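Local coordinates for uncharacterized protein (Bacteroides ovatus, PDB 3P02), which is of unknown function, a largely beta-sheet protein that pairs a DUF4973 domain of the E-set clan with a BT_3044-like C-terminal domain, at residues 83-88 against 120-125. Residues are numbered along the deposited sequence; the frame is centred on the assembly and turned at random.
Sequences RELPQK and QKWALP
Arg83 and Trp122 face each other as a parallel beta bridge, an example of how a two-residue strand and the residue after it are joined to a longer strand by three backbone hydrogen bonds and one large aromatic side chain. Arg83 N donates to Lys121 O at 2.8 Å, Arg83 O accepts from Ala123 N, and Leu85 N donates to Ala123 O. The tightly packed part is built round the indole. Leu85 CD1 lies 3.8 Å from Trp122 CB, Pro86 CD is 3.7 Å from Trp122 CZ3, and Glu84 O meets the benzo edge near the ring plane. Trp122 NE1 is satisfied by Asp117 O. Toward solvent the contact is looser and more polar. Bent at chi3 (60°), the Arg83 chain runs alongside the indole, and Trp122 CH2 lies over the centre of one face of the guanidinium, the planes 40° apart. In the guanidinium plane, Arg83 NH1 donates to Gln120 OE1 at 3.1 Å; the nitrogen itself stands above the carbonyl plane of the Gln120 amide. Replacing Gln120 with alanine removes this acceptor, and the guanidinium would probably be freer to swing away from the indole. In the mixed sheet, strand 83-84 pairs parallel with strand 122-130, which also runs antiparallel to strands 55-61 and 146-154, while Leu66 of helix 65-74 touches both Glu84 and Ala123.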
loop_
_atom_site.group_PDB
_atom_site.type_symbol
_atom_site.label_atom_id
_atom_site.label_comp_id
_atom_site.label_asym_id
_atom_site.label_seq_id
_atom_site.Cartn_x
_atom_site.Cartn_y
_atom_site.Cartn_z
ATOM N N ARG A 83 -5.537 -9.963 4.513
ATOM C CA ARG A 83 -6.468 -10.037 5.631
ATOM C C ARG A 83 -7.693 -9.253 5.266
ATOM O O ARG A 83 -7.576 -8.226 4.594
ATOM C CB ARG A 83 -5.826 -9.433 6.898
ATOM C CG ARG A 83 -4.595 -10.220 7.365
ATOM C CD ARG A 83 -3.954 -9.611 8.595
ATOM N NE ARG A 83 -4.879 -9.554 9.734
ATOM C CZ ARG A 83 -4.580 -9.019 10.916
ATOM N NH1 ARG A 83 -3.377 -8.504 11.136
ATOM N NH2 ARG A 83 -5.484 -8.991 11.885
ATOM N N GLU A 84 -8.872 -9.722 5.688
ATOM C CA GLU A 84 -10.087 -8.981 5.400
ATOM C C GLU A 84 -10.046 -7.612 6.063
ATOM O O GLU A 84 -9.819 -7.514 7.270
ATOM C CB GLU A 84 -11.326 -9.769 5.851
ATOM C CG GLU A 84 -12.626 -9.040 5.546
ATOM C CD GLU A 84 -13.842 -9.760 6.107
ATOM O OE1 GLU A 84 -13.934 -10.993 5.930
ATOM O OE2 GLU A 84 -14.691 -9.099 6.743
ATOM N N LEU A 85 -10.307 -6.556 5.278
ATOM C CA LEU A 85 -10.334 -5.215 5.833
ATOM C C LEU A 85 -11.499 -5.097 6.848
ATOM O O LEU A 85 -12.658 -5.328 6.469
ATOM C CB LEU A 85 -10.516 -4.195 4.685
ATOM C CG LEU A 85 -10.554 -2.724 5.124
ATOM C CD1 LEU A 85 -9.196 -2.298 5.694
ATOM C CD2 LEU A 85 -10.923 -1.812 3.952
ATOM N N PRO A 86 -11.237 -4.774 8.141
ATOM C CA PRO A 86 -12.356 -4.638 9.096
ATOM C C PRO A 86 -13.355 -3.556 8.672
ATOM O O PRO A 86 -13.002 -2.540 8.038
ATOM C CB PRO A 86 -11.667 -4.282 10.421
ATOM C CG PRO A 86 -10.280 -4.882 10.256
ATOM C CD PRO A 86 -9.935 -4.578 8.811
ATOM N N GLN A 87 -14.620 -3.793 9.053
ATOM C CA GLN A 87 -15.784 -3.009 8.675
ATOM C C GLN A 87 -15.715 -1.532 9.137
ATOM O O GLN A 87 -16.293 -0.655 8.487
ATOM C CB GLN A 87 -17.057 -3.754 9.169
ATOM C CG GLN A 87 -18.084 -2.994 9.929
ATOM C CD GLN A 87 -19.429 -3.529 9.525
ATOM O OE1 GLN A 87 -19.917 -3.220 8.441
ATOM N NE2 GLN A 87 -20.008 -4.418 10.336
ATOM N N LYS A 88 -14.967 -1.243 10.201
ATOM C CA LYS A 88 -14.850 0.147 10.639
ATOM C C LYS A 88 -14.096 1.019 9.622
ATOM O O LYS A 88 -14.257 2.238 9.633
ATOM C CB LYS A 88 -14.190 0.235 12.015
ATOM C CG LYS A 88 -12.748 -0.264 12.080
ATOM C CD LYS A 88 -12.206 0.056 13.476
ATOM C CE LYS A 88 -10.730 -0.133 13.577
ATOM N NZ LYS A 88 -10.202 0.483 14.827
ATOM N N GLN A 120 0.352 -4.762 7.376
ATOM C CA GLN A 120 -0.488 -5.867 6.929
ATOM C C GLN A 120 -1.085 -5.571 5.578
ATOM O O GLN A 120 -1.265 -4.403 5.255
ATOM C CB GLN A 120 -1.624 -6.089 7.936
ATOM C CG GLN A 120 -1.143 -6.196 9.385
ATOM C CD GLN A 120 -0.303 -7.424 9.593
ATOM O OE1 GLN A 120 -0.802 -8.548 9.465
ATOM N NE2 GLN A 120 1.013 -7.241 9.863
ATOM N N LYS A 121 -1.379 -6.612 4.781
ATOM C CA LYS A 121 -2.022 -6.430 3.466
ATOM C C LYS A 121 -3.509 -6.618 3.673
ATOM O O LYS A 121 -3.921 -7.719 4.040
ATOM C CB LYS A 121 -1.498 -7.448 2.416
ATOM C CG LYS A 121 -0.065 -7.187 1.986
ATOM C CD LYS A 121 0.350 -7.961 0.720
ATOM C CE LYS A 121 0.215 -9.446 0.921
ATOM N NZ LYS A 121 1.012 -10.243 -0.060
ATOM N N TRP A 122 -4.299 -5.570 3.478
ATOM C CA TRP A 122 -5.738 -5.648 3.705
ATOM C C TRP A 122 -6.487 -5.765 2.402
ATOM O O TRP A 122 -6.085 -5.168 1.392
ATOM C CB TRP A 122 -6.210 -4.391 4.464
ATOM C CG TRP A 122 -5.494 -4.200 5.768
ATOM C CD1 TRP A 122 -4.427 -3.382 6.010
ATOM C CD2 TRP A 122 -5.773 -4.882 6.999
ATOM N NE1 TRP A 122 -4.015 -3.518 7.319
ATOM C CE2 TRP A 122 -4.829 -4.428 7.952
ATOM C CE3 TRP A 122 -6.718 -5.862 7.384
ATOM C CZ2 TRP A 122 -4.822 -4.887 9.273
ATOM C CZ3 TRP A 122 -6.704 -6.335 8.695
ATOM C CH2 TRP A 122 -5.762 -5.855 9.622
ATOM N N ALA A 123 -7.619 -6.449 2.428
ATOM C CA ALA A 123 -8.405 -6.535 1.204
ATOM C C ALA A 123 -9.884 -6.566 1.508
ATOM O O ALA A 123 -10.313 -7.105 2.518
ATOM C CB ALA A 123 -7.994 -7.772 0.389
ATOM N N LEU A 124 -10.670 -6.021 0.586
ATOM C CA LEU A 124 -12.119 -5.981 0.686
ATOM C C LEU A 124 -12.720 -6.760 -0.511
ATOM O O LEU A 124 -12.666 -6.279 -1.651
ATOM C CB LEU A 124 -12.606 -4.512 0.714
ATOM C CG LEU A 124 -14.118 -4.307 0.710
ATOM C CD1 LEU A 124 -14.791 -4.977 1.938
ATOM C CD2 LEU A 124 -14.471 -2.804 0.619
ATOM N N PRO A 125 -13.213 -7.995 -0.244
ATOM C CA PRO A 125 -13.770 -8.823 -1.321
ATOM C C PRO A 125 -15.275 -8.567 -1.459
ATOM O O PRO A 125 -16.014 -8.701 -0.489
ATOM C CB PRO A 125 -13.443 -10.252 -0.839
ATOM C CG PRO A 125 -13.564 -10.176 0.669
ATOM C CD PRO A 125 -13.201 -8.717 1.053
#